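Local coordinates for protein cellulase (Bacillus sp. BG-CS10, PDB 5E09) that hydrolyses internal beta-1,4-glucosidic bonds of cellulose, probably helped by a family 46 carbohydrate-binding module at the C-terminal end of the chain, at residues G237-E242 / V458-A463; F272-F277 / D282-G287; E438-E441 / N446-I449; Y484-V489 / G493-T498; D499-E504 / Y524-N529. One frame throughout, in Å; residues are numbered along the deposited sequence.

Contact 1 (G237-E242 / V458-A463)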
# COMPACT_ATOMS: atom_id res chain seq x y z
N GLY A 237 -18.16 -2.72 2.42
CA GLY A 237 -18.25 -4.10 2.87
C GLY A 237 -17.17 -5.02 2.34
O GLY A 237 -17.23 -6.23 2.54
N TYR A 238 -16.18 -4.45 1.66
CA TYR A 238 -15.05 -5.22 1.15
C TYR A 238 -13.98 -5.39 2.22
O TYR A 238 -12.88 -4.84 2.13
CB TYR A 238 -14.48 -4.56 -0.10
CG TYR A 238 -15.40 -4.69 -1.29
CD1 TYR A 238 -16.55 -3.90 -1.40
CD2 TYR A 238 -15.15 -5.61 -2.30
CE1 TYR A 238 -17.41 -4.03 -2.48
CE2 TYR A 238 -16.00 -5.75 -3.37
CZ TYR A 238 -17.12 -4.96 -3.46
OH TYR A 238 -17.96 -5.10 -4.54
N THR A 239 -14.32 -6.16 3.26
CA THR A 239 -13.44 -6.39 4.39
C THR A 239 -12.45 -7.52 4.11
O THR A 239 -11.39 -7.58 4.72
CB THR A 239 -14.24 -6.72 5.67
OG1 THR A 239 -15.18 -7.76 5.37
CG2 THR A 239 -15.01 -5.51 6.16
N ARG A 240 -12.81 -8.41 3.19
CA ARG A 240 -11.96 -9.56 2.87
C ARG A 240 -11.39 -9.51 1.47
O ARG A 240 -11.96 -8.92 0.56
CB ARG A 240 -12.72 -10.88 3.05
CG ARG A 240 -13.49 -11.01 4.35
CD ARG A 240 -14.20 -12.35 4.47
NE ARG A 240 -14.55 -12.62 5.86
CZ ARG A 240 -15.57 -13.38 6.25
NH1 ARG A 240 -16.37 -13.94 5.36
NH2 ARG A 240 -15.81 -13.56 7.55
N PHE A 241 -10.23 -10.14 1.33
CA PHE A 241 -9.57 -10.29 0.05
C PHE A 241 -10.29 -11.33 -0.79
O PHE A 241 -9.92 -12.50 -0.77
CB PHE A 241 -8.10 -10.68 0.25
CG PHE A 241 -7.35 -10.88 -1.03
CD1 PHE A 241 -7.10 -9.81 -1.88
CD2 PHE A 241 -6.88 -12.13 -1.39
CE1 PHE A 241 -6.40 -9.98 -3.06
CE2 PHE A 241 -6.18 -12.32 -2.58
CZ PHE A 241 -5.94 -11.24 -3.41
N GLU A 242 -11.31 -10.91 -1.53
CA GLU A 242 -12.14 -11.87 -2.26
C GLU A 242 -12.02 -11.67 -3.79
O GLU A 242 -11.16 -10.91 -4.25
CB GLU A 242 -13.59 -11.78 -1.74
CG GLU A 242 -13.85 -12.24 -0.29
CD GLU A 242 -15.30 -12.05 0.16
OE1 GLU A 242 -16.09 -11.40 -0.55
OE2 GLU A 242 -15.63 -12.54 1.26
N VAL A 458 -13.28 -5.16 15.42
CA VAL A 458 -14.22 -4.56 14.48
C VAL A 458 -13.72 -4.67 13.04
O VAL A 458 -12.63 -4.20 12.71
CB VAL A 458 -14.48 -3.08 14.80
CG1 VAL A 458 -15.48 -2.50 13.82
CG2 VAL A 458 -14.99 -2.93 16.22
N ALA A 459 -14.53 -5.30 12.20
CA ALA A 459 -14.23 -5.41 10.78
C ALA A 459 -14.75 -4.17 10.06
O ALA A 459 -14.03 -3.53 9.30
CB ALA A 459 -14.84 -6.67 10.19
N THR A 460 -16.01 -3.83 10.32
CA THR A 460 -16.61 -2.68 9.65
C THR A 460 -17.88 -2.19 10.34
O THR A 460 -18.25 -2.71 11.38
CB THR A 460 -16.92 -2.99 8.17
OG1 THR A 460 -17.43 -1.82 7.53
CG2 THR A 460 -17.94 -4.13 8.06
N MSE A 461 -18.51 -1.17 9.77
CA MSE A 461 -19.67 -0.53 10.40
C MSE A 461 -20.69 -0.07 9.36
O MSE A 461 -20.34 0.62 8.39
CB MSE A 461 -19.23 0.68 11.25
CG MSE A 461 -20.40 1.43 11.90
SE MSE A 461 -19.99 3.17 12.71
CE MSE A 461 -19.90 4.27 11.10
N GLU A 462 -21.95 -0.46 9.55
CA GLU A 462 -23.03 0.05 8.73
C GLU A 462 -23.73 1.22 9.41
O GLU A 462 -23.82 1.26 10.64
CB GLU A 462 -24.05 -1.04 8.41
CG GLU A 462 -23.61 -2.05 7.39
CD GLU A 462 -24.71 -3.06 7.07
OE1 GLU A 462 -24.88 -4.01 7.86
OE2 GLU A 462 -25.39 -2.89 6.04
N ALA A 463 -24.22 2.16 8.62
CA ALA A 463 -24.98 3.28 9.13
C ALA A 463 -26.19 3.54 8.24
O ALA A 463 -26.04 3.88 7.08
CB ALA A 463 -24.11 4.52 9.20
O HOH W 1 -16.51 -2.27 4.63
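Thr-239 meets Thr-460 through its methyl group: CG2 lies 3.7 Å from Thr-460 CB and 3.8 Å from Thr-460 CG2, and the two short side chains cross at about a right angle. The same methyl reaches Ala-459, whose CB is 4.2 Å away. Thr-239 holds CG2 opposite its own carbonyl carbon and beside the backbone N (chi1 50° for OG1), which turns the apolar branch to the strand. A water also links the two segments, accepting a hydrogen bond of 2.8 Å from Gly-237 N and pairing with Thr-460 OG1. Gly-237 itself adopts a positive phi that suits glycine, and Tyr-238 is the centre of an inverse gamma turn just before Thr-239. On the opposing strand, a classic beta bulge sets Ala-459 and Thr-460 together opposite His-515, while Trp-517 packs on Thr-239 and Ala-459. Asn-234 adds a weak hydrogen bond to Ala-459 O. Here a loop of the glycosidase barrel, between helices 229-232 and 243-261, abuts strand 458-465 of the carbohydrate-binding module. With three methyl-bearing residues and one bridging water, the direct contact relies on shape and a single relayed polar link, without any charge pairing.

Contact 2 (F272-F277 / D282-G287)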
# COMPACT_ATOMS: atom_id res chain seq x y z
N PHE A 272 3.60 0.34 -5.00
CA PHE A 272 2.43 -0.46 -4.66
C PHE A 272 2.26 -0.49 -3.15
O PHE A 272 3.18 -0.14 -2.40
CB PHE A 272 2.52 -1.87 -5.25
CG PHE A 272 3.50 -2.78 -4.56
CD1 PHE A 272 4.84 -2.75 -4.90
CD2 PHE A 272 3.07 -3.67 -3.60
CE1 PHE A 272 5.74 -3.60 -4.28
CE2 PHE A 272 3.97 -4.52 -2.97
CZ PHE A 272 5.30 -4.48 -3.31
N GLY A 273 1.07 -0.87 -2.72
CA GLY A 273 0.70 -0.90 -1.32
C GLY A 273 -0.81 -1.01 -1.28
O GLY A 273 -1.43 -1.45 -2.24
N LEU A 274 -1.41 -0.62 -0.16
CA LEU A 274 -2.86 -0.50 -0.10
C LEU A 274 -3.18 0.94 0.29
O LEU A 274 -2.56 1.49 1.20
CB LEU A 274 -3.46 -1.50 0.89
CG LEU A 274 -3.46 -2.96 0.45
CD1 LEU A 274 -3.80 -3.87 1.61
CD2 LEU A 274 -4.45 -3.17 -0.70
N LEU A 275 -4.14 1.54 -0.41
CA LEU A 275 -4.49 2.94 -0.22
C LEU A 275 -4.79 3.27 1.24
O LEU A 275 -4.32 4.28 1.78
CB LEU A 275 -5.69 3.30 -1.09
CG LEU A 275 -5.72 4.73 -1.63
CD1 LEU A 275 -4.54 4.93 -2.57
CD2 LEU A 275 -7.04 5.00 -2.35
N GLY A 276 -5.55 2.38 1.89
CA GLY A 276 -5.92 2.55 3.28
C GLY A 276 -4.75 2.78 4.23
O GLY A 276 -4.93 3.36 5.30
N PHE A 277 -3.56 2.32 3.84
CA PHE A 277 -2.36 2.52 4.66
C PHE A 277 -2.08 4.00 4.92
O PHE A 277 -1.38 4.33 5.88
CB PHE A 277 -1.14 1.87 4.00
CG PHE A 277 -1.12 0.37 4.09
CD1 PHE A 277 -2.10 -0.32 4.79
CD2 PHE A 277 -0.12 -0.36 3.47
CE1 PHE A 277 -2.08 -1.70 4.87
CE2 PHE A 277 -0.09 -1.74 3.55
CZ PHE A 277 -1.08 -2.42 4.25
N ASP A 282 -3.66 -0.61 10.28
CA ASP A 282 -4.71 -1.31 11.02
C ASP A 282 -6.07 -1.29 10.31
O ASP A 282 -7.04 -1.84 10.82
CB ASP A 282 -4.86 -0.70 12.42
CG ASP A 282 -3.63 -0.93 13.29
OD1 ASP A 282 -2.88 -1.90 13.04
OD2 ASP A 282 -3.44 -0.14 14.24
N VAL A 283 -6.12 -0.65 9.15
CA VAL A 283 -7.37 -0.50 8.40
C VAL A 283 -7.71 -1.78 7.62
O VAL A 283 -8.88 -2.07 7.34
CB VAL A 283 -7.25 0.73 7.46
CG1 VAL A 283 -8.35 0.76 6.43
CG2 VAL A 283 -7.23 2.01 8.28
N ILE A 284 -6.68 -2.56 7.30
CA ILE A 284 -6.87 -3.83 6.62
C ILE A 284 -6.58 -4.96 7.59
O ILE A 284 -5.50 -5.00 8.18
CB ILE A 284 -5.94 -3.95 5.38
CG1 ILE A 284 -5.96 -2.66 4.56
CG2 ILE A 284 -6.29 -5.17 4.53
CD1 ILE A 284 -7.34 -2.28 4.08
N GLN A 285 -7.53 -5.86 7.78
CA GLN A 285 -7.34 -6.98 8.71
C GLN A 285 -6.11 -7.79 8.28
O GLN A 285 -5.91 -8.03 7.09
CB GLN A 285 -8.59 -7.86 8.76
CG GLN A 285 -8.71 -8.71 10.02
CD GLN A 285 -7.97 -10.04 9.93
OE1 GLN A 285 -7.72 -10.55 8.83
NE2 GLN A 285 -7.61 -10.60 11.08
N GLN A 286 -5.30 -8.19 9.26
CA GLN A 286 -3.96 -8.73 9.01
C GLN A 286 -3.90 -9.90 8.01
O GLN A 286 -3.11 -9.87 7.05
CB GLN A 286 -3.34 -9.16 10.34
CG GLN A 286 -1.87 -9.56 10.25
CD GLN A 286 -0.93 -8.39 9.95
OE1 GLN A 286 -1.38 -7.26 9.70
NE2 GLN A 286 0.37 -8.65 10.00
N GLY A 287 -4.74 -10.91 8.21
CA GLY A 287 -4.75 -12.07 7.33
C GLY A 287 -5.10 -11.71 5.90
O GLY A 287 -4.51 -12.21 4.94
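Ile-284 lays its side chain against both Leu-274 and Phe-277, and its CB, CG1 and CG2 share Leu-274 CD1 as chief neighbour. At the root, CB stands 4.3 Å from Leu-274 CD1. The CG2 branch lies near that same methyl, while CG1 makes the closer approach, 3.9 Å from Leu-274 CD1, and also comes within 4.0 Å of Phe-277 CE1. This double touch follows from the first torsion (chi1 -46°), which sets CG1 beside the backbone N and opposite the carbonyl carbon. Beyond it, CD1 folds back toward its own segment and rests 4.0 Å from Val-283 CG1. The Phe-277 ring, crossing Ile-284 at about a right angle, is steadied from within its own segment: Leu-274 CB sits 4.1 Å above the ring centre, and Phe-277 N bonds to Leu-274 O, closing a tight turn. Gly-276 gives Val-283 room to approach, since a beta carbon on it would come only 3.2 Å from Val-283 CG1.

Outside the pair, Phe-231 and Lys-289 touch Ile-284, Phe-292 of helix 286-302 packs on Leu-274, and the Phe-277 ring meets His-315. The contact lies in the connection from barrel strand 267-272 to helix 286-302, at the C-terminal ends of the strands, the side where TIM barrels carry their active sites. Gln-285 starts the helix as its N-cap, with a weak bond from Gly-287 N to OE1. Between the two segments the contact is buried, apolar van der Waals packing; polar bonds to Asn-234 and Gln-314 hold the loop from outside.

Contact 3 (E438-E441 / N446-I449)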
# COMPACT_ATOMS: atom_id res chain seq x y z
N GLU A 438 -21.95 0.65 25.28
CA GLU A 438 -22.66 1.37 26.34
C GLU A 438 -23.31 2.66 25.85
O GLU A 438 -22.92 3.23 24.83
CB GLU A 438 -21.70 1.69 27.48
CG GLU A 438 -21.12 0.46 28.16
CD GLU A 438 -20.19 0.81 29.30
OE1 GLU A 438 -20.06 2.01 29.61
OE2 GLU A 438 -19.60 -0.12 29.89
N ASN A 439 -24.31 3.13 26.60
CA ASN A 439 -24.89 4.44 26.36
C ASN A 439 -23.85 5.54 26.53
O ASN A 439 -22.92 5.40 27.32
CB ASN A 439 -26.06 4.70 27.31
CG ASN A 439 -27.16 3.67 27.17
OD1 ASN A 439 -27.32 3.06 26.12
ND2 ASN A 439 -27.91 3.46 28.25
N THR A 440 -24.01 6.63 25.79
CA THR A 440 -23.10 7.74 25.95
C THR A 440 -23.75 9.02 25.46
O THR A 440 -24.77 8.99 24.79
CB THR A 440 -21.76 7.51 25.20
OG1 THR A 440 -20.84 8.56 25.50
CG2 THR A 440 -22.00 7.46 23.70
N GLU A 441 -23.15 10.15 25.83
CA GLU A 441 -23.61 11.47 25.43
C GLU A 441 -22.39 12.24 24.97
O GLU A 441 -21.32 12.07 25.54
CB GLU A 441 -24.29 12.20 26.59
CG GLU A 441 -25.60 11.58 27.05
CD GLU A 441 -26.20 12.29 28.25
OE1 GLU A 441 -25.50 13.15 28.85
OE2 GLU A 441 -27.37 12.01 28.59
N ASN A 446 -16.35 15.18 19.49
CA ASN A 446 -15.69 14.41 20.53
C ASN A 446 -16.48 13.16 20.94
O ASN A 446 -16.63 12.87 22.13
CB ASN A 446 -15.44 15.29 21.76
CG ASN A 446 -14.43 14.70 22.71
OD1 ASN A 446 -13.53 13.97 22.30
ND2 ASN A 446 -14.58 15.00 24.00
N PHE A 447 -16.97 12.42 19.95
CA PHE A 447 -17.87 11.31 20.24
C PHE A 447 -17.18 9.95 20.22
O PHE A 447 -16.55 9.56 19.24
CB PHE A 447 -19.05 11.32 19.26
CG PHE A 447 -20.19 10.45 19.69
CD1 PHE A 447 -21.16 10.95 20.55
CD2 PHE A 447 -20.28 9.14 19.27
CE1 PHE A 447 -22.21 10.15 20.97
CE2 PHE A 447 -21.33 8.33 19.68
CZ PHE A 447 -22.30 8.84 20.53
N ALA A 448 -17.33 9.22 21.32
CA ALA A 448 -16.82 7.86 21.41
C ALA A 448 -17.76 6.97 22.21
O ALA A 448 -18.16 7.32 23.32
CB ALA A 448 -15.43 7.86 22.03
N ILE A 449 -18.11 5.83 21.63
CA ILE A 449 -18.90 4.81 22.31
C ILE A 449 -18.03 3.93 23.18
O ILE A 449 -17.13 3.27 22.67
CB ILE A 449 -19.62 3.92 21.29
CG1 ILE A 449 -20.43 4.78 20.31
CG2 ILE A 449 -20.50 2.89 22.00
CD1 ILE A 449 -20.80 4.07 19.03
O HOH W 2 -18.68 10.67 24.18
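The Phe-447 ring is the flat group of this contact, and Thr-440 CG2 approaches it obliquely at the far end, 3.5 Å from CZ and 3.8 Å from CE1. Leu-526, Val-533 and Ile-497 pack against the same phenylalanine, which thereby joins the hydrophobic interior beneath the sheet. The two segments belong to a beta hairpin, strands 436-443 and 447-452, in the antiparallel sheet of the carbohydrate-binding module. With CG anti to the backbone N (chi1 -165°), the ring reaches back across the hairpin and its outer end comes closer to the opposing strand than its root does.

The pairing here is slack. Between Thr-440 and Ile-449 the CA atoms are 6.3 Å apart, and the backbones are linked by side chains and water over these residues; a backbone hydrogen bond joins Glu-438 and Pro-450 just beside them. Thr-440 OG1 stands 3.7 Å from Ala-448 O without a hydrogen bond; with OG1 anti to the backbone N, CG2 is the branch that meets the ring. Toward the other end, Ile-449 CG2 lies 3.7 Å from Glu-438 O, a carbonyl that also accepts the Tyr-524 hydroxyl of strand 521-529. The carboxylate of Glu-438 turns to another partner, His-452. Phe-447 and Ile-449 are also bonded through their backbones to Ile-497 and Ile-495, so this strand is held more firmly on its far side than across the hairpin. A water bridges the strands, donating to Glu-441 O, touching Thr-440 OG1 at 3.3 Å and reaching Ala-448 N only weakly at 3.5 Å.

Contact 4 (Y484-V489 / G493-T498)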
# COMPACT_ATOMS: atom_id res chain seq x y z
N TYR A 484 -12.07 6.70 8.70
CA TYR A 484 -12.36 8.01 8.13
C TYR A 484 -13.64 8.37 8.89
O TYR A 484 -13.77 9.48 9.39
CB TYR A 484 -12.62 8.03 6.62
CG TYR A 484 -13.16 9.34 6.09
CD1 TYR A 484 -12.44 10.52 6.24
CD2 TYR A 484 -14.37 9.39 5.42
CE1 TYR A 484 -12.93 11.73 5.75
CE2 TYR A 484 -14.87 10.59 4.93
CZ TYR A 484 -14.14 11.76 5.09
OH TYR A 484 -14.64 12.95 4.60
N THR A 485 -14.55 7.41 9.01
CA THR A 485 -15.84 7.66 9.63
C THR A 485 -15.92 7.16 11.07
O THR A 485 -16.72 7.66 11.86
CB THR A 485 -16.97 7.00 8.82
OG1 THR A 485 -16.73 5.59 8.73
CG2 THR A 485 -17.03 7.60 7.41
N PHE A 486 -15.10 6.16 11.40
CA PHE A 486 -15.13 5.57 12.73
C PHE A 486 -13.79 4.93 13.03
O PHE A 486 -13.02 4.64 12.11
CB PHE A 486 -16.24 4.53 12.85
CG PHE A 486 -15.97 3.25 12.11
CD1 PHE A 486 -16.26 3.14 10.76
CD2 PHE A 486 -15.41 2.16 12.77
CE1 PHE A 486 -16.00 1.95 10.08
CE2 PHE A 486 -15.15 0.98 12.09
CZ PHE A 486 -15.45 0.88 10.75
N SER A 487 -13.51 4.67 14.30
CA SER A 487 -12.23 4.08 14.65
C SER A 487 -12.28 3.29 15.96
O SER A 487 -12.56 3.84 17.01
CB SER A 487 -11.16 5.18 14.75
OG SER A 487 -9.86 4.62 14.70
N PRO A 488 -12.02 1.98 15.88
CA PRO A 488 -11.84 1.19 17.10
C PRO A 488 -10.54 1.57 17.80
O PRO A 488 -9.47 1.48 17.21
CB PRO A 488 -11.76 -0.25 16.59
CG PRO A 488 -12.33 -0.21 15.21
CD PRO A 488 -12.04 1.14 14.67
N VAL A 489 -10.65 2.03 19.04
CA VAL A 489 -9.50 2.30 19.89
C VAL A 489 -9.49 1.28 21.02
O VAL A 489 -10.19 1.43 22.04
CB VAL A 489 -9.53 3.74 20.48
CG1 VAL A 489 -8.16 4.13 21.00
CG2 VAL A 489 -10.02 4.74 19.43
N GLY A 493 -10.54 1.21 25.03
CA GLY A 493 -11.83 0.57 25.11
C GLY A 493 -12.98 1.41 24.58
O GLY A 493 -13.98 1.61 25.28
N GLU A 494 -12.85 1.92 23.36
CA GLU A 494 -13.91 2.74 22.80
C GLU A 494 -13.94 2.70 21.27
O GLU A 494 -12.97 2.30 20.65
CB GLU A 494 -13.76 4.20 23.26
CG GLU A 494 -12.46 4.85 22.81
CD GLU A 494 -12.27 6.26 23.36
OE1 GLU A 494 -13.02 6.66 24.28
OE2 GLU A 494 -11.37 6.97 22.86
N ILE A 495 -15.06 3.09 20.69
CA ILE A 495 -15.15 3.30 19.25
C ILE A 495 -15.46 4.76 18.97
O ILE A 495 -16.53 5.25 19.32
CB ILE A 495 -16.22 2.41 18.59
CG1 ILE A 495 -15.91 0.93 18.81
CG2 ILE A 495 -16.30 2.71 17.10
CD1 ILE A 495 -16.99 -0.00 18.30
N VAL A 496 -14.53 5.45 18.33
CA VAL A 496 -14.71 6.86 17.99
C VAL A 496 -15.58 7.01 16.75
O VAL A 496 -15.40 6.29 15.78
CB VAL A 496 -13.35 7.55 17.75
CG1 VAL A 496 -13.55 8.99 17.27
CG2 VAL A 496 -12.50 7.52 19.00
N ILE A 497 -16.55 7.92 16.81
CA ILE A 497 -17.28 8.33 15.61
C ILE A 497 -16.84 9.75 15.25
O ILE A 497 -17.00 10.68 16.04
CB ILE A 497 -18.79 8.27 15.81
CG1 ILE A 497 -19.20 6.92 16.41
CG2 ILE A 497 -19.51 8.48 14.48
CD1 ILE A 497 -19.01 5.74 15.46
N THR A 498 -16.28 9.91 14.05
CA THR A 498 -15.57 11.13 13.68
C THR A 498 -16.47 12.31 13.30
O THR A 498 -17.66 12.15 13.01
CB THR A 498 -14.62 10.88 12.50
OG1 THR A 498 -15.38 10.50 11.35
CG2 THR A 498 -13.63 9.78 12.84
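Phe-486 and Ile-497 face each other as a non-hydrogen-bonded pair, with Phe-486 CB 4.0 Å from Ile-497 CD1. The end of the Phe-486 side chain leads away from the partner strand (chi1 73°, CG between the backbone N and the carbonyl carbon), which leaves CB rather than the ring to meet Ile-497. Their side chains, with Pro-488 and Ile-495, lie on one face of the antiparallel pair, where Val-458 and Met-461 of strand 458-465 pack beneath them. On the other face Val-489 and Val-496 cross at a slant, CG2 to CG2 at 3.8 Å, while Glu-494 lays its CG 3.9 Å from Val-489 CB. The backbones are joined by two hydrogen-bonded pairs, Ser-487 with Val-496 and Val-489 with Glu-494.

Thr-498 closes the open end. Its OG1 donates to Tyr-484 O at 2.7 Å, in the carbonyl plane and on a lone pair, and accepts from Phe-501 N; chi1 of 63° places the hydroxyl to do both. Its N bonds to Thr-485 O from well above that carbonyl plane. An alanine here is likely to leave Tyr-484 O and the first turn of helix 499-502 without their shared hydroxyl, slackening the join between strand and helix. At the turn, Val-489 is paired with both Gly-493 and Glu-494, glycine taking the positive phi. The whole is a beta hairpin with a G1 bulge at its turn and a threonine N-cap leading into a helix.

Contact 5 (D499-E504 / Y524-N529)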
# COMPACT_ATOMS: atom_id res chain seq x y z
N ASP A 499 -15.88 13.51 13.31
CA ASP A 499 -16.56 14.73 12.89
C ASP A 499 -16.93 14.62 11.42
O ASP A 499 -17.96 15.12 10.99
CB ASP A 499 -15.68 15.96 13.15
CG ASP A 499 -16.48 17.23 13.42
OD1 ASP A 499 -17.64 17.13 13.89
OD2 ASP A 499 -15.95 18.33 13.18
N ALA A 500 -16.09 13.93 10.64
CA ALA A 500 -16.35 13.73 9.22
C ALA A 500 -17.63 12.93 8.99
O ALA A 500 -18.39 13.21 8.05
CB ALA A 500 -15.16 13.05 8.55
N PHE A 501 -17.90 11.93 9.83
CA PHE A 501 -19.14 11.18 9.70
C PHE A 501 -20.34 12.07 10.01
O PHE A 501 -21.31 12.10 9.26
CB PHE A 501 -19.15 9.96 10.63
CG PHE A 501 -20.47 9.23 10.67
CD1 PHE A 501 -20.80 8.30 9.70
CD2 PHE A 501 -21.38 9.47 11.69
CE1 PHE A 501 -22.01 7.63 9.74
CE2 PHE A 501 -22.59 8.80 11.74
CZ PHE A 501 -22.91 7.87 10.76
N PHE A 502 -20.27 12.80 11.11
CA PHE A 502 -21.41 13.60 11.55
C PHE A 502 -21.69 14.80 10.64
O PHE A 502 -22.85 15.21 10.51
CB PHE A 502 -21.21 14.07 12.99
CG PHE A 502 -21.37 12.97 14.00
CD1 PHE A 502 -22.56 12.27 14.10
CD2 PHE A 502 -20.33 12.64 14.85
CE1 PHE A 502 -22.71 11.26 15.03
CE2 PHE A 502 -20.47 11.64 15.78
CZ PHE A 502 -21.66 10.95 15.87
N ASN A 503 -20.66 15.35 10.01
CA ASN A 503 -20.84 16.47 9.08
C ASN A 503 -21.70 16.10 7.88
O ASN A 503 -22.13 16.98 7.14
CB ASN A 503 -19.48 16.99 8.58
CG ASN A 503 -18.68 17.69 9.66
OD1 ASN A 503 -19.22 18.15 10.67
ND2 ASN A 503 -17.37 17.77 9.45
N GLU A 504 -21.95 14.81 7.67
CA GLU A 504 -22.71 14.39 6.50
C GLU A 504 -23.91 13.53 6.88
O GLU A 504 -24.33 12.66 6.11
CB GLU A 504 -21.81 13.65 5.51
CG GLU A 504 -20.67 14.53 4.98
CD GLU A 504 -19.83 13.86 3.91
OE1 GLU A 504 -20.40 13.24 2.98
OE2 GLU A 504 -18.58 13.95 3.99
N TYR A 524 -26.46 -0.47 17.47
CA TYR A 524 -26.32 0.71 18.30
C TYR A 524 -27.09 1.87 17.68
O TYR A 524 -27.19 1.96 16.47
CB TYR A 524 -24.84 1.07 18.46
CG TYR A 524 -24.53 2.01 19.60
CD1 TYR A 524 -24.43 1.54 20.91
CD2 TYR A 524 -24.33 3.37 19.38
CE1 TYR A 524 -24.13 2.39 21.95
CE2 TYR A 524 -24.04 4.23 20.42
CZ TYR A 524 -23.94 3.74 21.70
OH TYR A 524 -23.64 4.59 22.73
N THR A 525 -27.64 2.76 18.50
CA THR A 525 -28.46 3.83 17.94
C THR A 525 -27.96 5.21 18.33
O THR A 525 -27.69 5.47 19.50
CB THR A 525 -29.94 3.68 18.37
OG1 THR A 525 -30.42 2.38 17.98
CG2 THR A 525 -30.81 4.74 17.71
N LEU A 526 -27.82 6.09 17.35
CA LEU A 526 -27.46 7.48 17.61
C LEU A 526 -28.67 8.39 17.40
O LEU A 526 -29.47 8.18 16.50
CB LEU A 526 -26.32 7.94 16.70
CG LEU A 526 -25.02 7.12 16.68
CD1 LEU A 526 -24.00 7.77 15.76
CD2 LEU A 526 -24.46 6.95 18.08
N SER A 527 -28.80 9.40 18.25
CA SER A 527 -29.72 10.49 18.01
C SER A 527 -28.89 11.75 17.87
O SER A 527 -28.25 12.18 18.83
CB SER A 527 -30.75 10.63 19.13
OG SER A 527 -31.62 9.51 19.15
N LYS A 528 -28.86 12.31 16.67
CA LYS A 528 -28.11 13.53 16.40
C LYS A 528 -29.02 14.74 16.28
O LYS A 528 -30.00 14.73 15.52
CB LYS A 528 -27.27 13.40 15.13
CG LYS A 528 -26.74 14.75 14.66
CD LYS A 528 -25.76 14.64 13.52
CE LYS A 528 -25.33 16.01 13.00
NZ LYS A 528 -26.41 16.71 12.25
N ASN A 529 -28.69 15.78 17.03
CA ASN A 529 -29.36 17.06 16.92
C ASN A 529 -28.35 18.19 17.08
O ASN A 529 -27.72 18.34 18.13
CB ASN A 529 -30.48 17.18 17.95
CG ASN A 529 -31.47 18.25 17.61
OD1 ASN A 529 -31.50 19.30 18.23
ND2 ASN A 529 -32.28 18.00 16.58
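Phe-502 and Leu-526 form the buried, apolar part of this contact, crossing at about a right angle so that Leu-526 CD1 lies 3.8 Å from Phe-502 CE1 and 3.9 Å from its CZ. Phe-501 joins them more distantly, its CE2 at 4.4 Å from the same methyl. The two phenylalanines brace each other within the helix, since Phe-501 CD2 stands 3.9 Å above one face of the Phe-502 ring, toward its rim. Leu-526 carries CG opposite its carbonyl carbon (chi1 -54°), and its two methyls divide their work: CD1 goes to the phenylalanines, while CD2 lies in plane at the edge of the Tyr-524 ring.

Two residues further along the strand this apolar packing gives way to a partly exposed flank of mixed character. Lys-528 runs past Phe-502 in the opposite sense, its aliphatic CD 4.0 Å from Phe-502 CD1, and its CE comes within 3.6 Å of Phe-502 O. The chain is extended until chi4, where a bend of -71° turns the ammonium away to a salt bridge with Asp-507 and a hydrogen bond to Val-505 O. The lysine's methylenes thus lie beside the ring, and its ammonium is paired with Asp-507. Asn-503 and Glu-504 point away from the strand.

The short helix 499-502 thereby packs against the buried side of the module's sheet. Val-533 of strand 532-536 touches Leu-526, and on the helix side Ile-497 meets Phe-502 while Met-461 and Ala-463 of strand 458-465 lie against Phe-501.

In the fold
Contacts 1 and 2 involve the glycosidase barrel, though differently: contact 2 folds a barrel loop on itself nearest the chain's centre, whereas contact 1 is the junction between barrel and binding module. Contacts 3, 4 and 5 lie within the module. Contacts 1, 2 and 5 are buried, 3 and 4 only partly so. Contacts 3 and 4 share the sheet through neighbouring strands 447-452 and 494-497, and contact 5 brings in the helix that follows contact 4. Their chemistry tracks their place: backbone bonds dominate contact 4, water relays serve contacts 1 and 3, and apolar side chains carry contacts 2 and 5. Met-461, Phe-486, Ile-497, Phe-501 and Phe-502 line the interior bordered by contacts 1, 4 and 5.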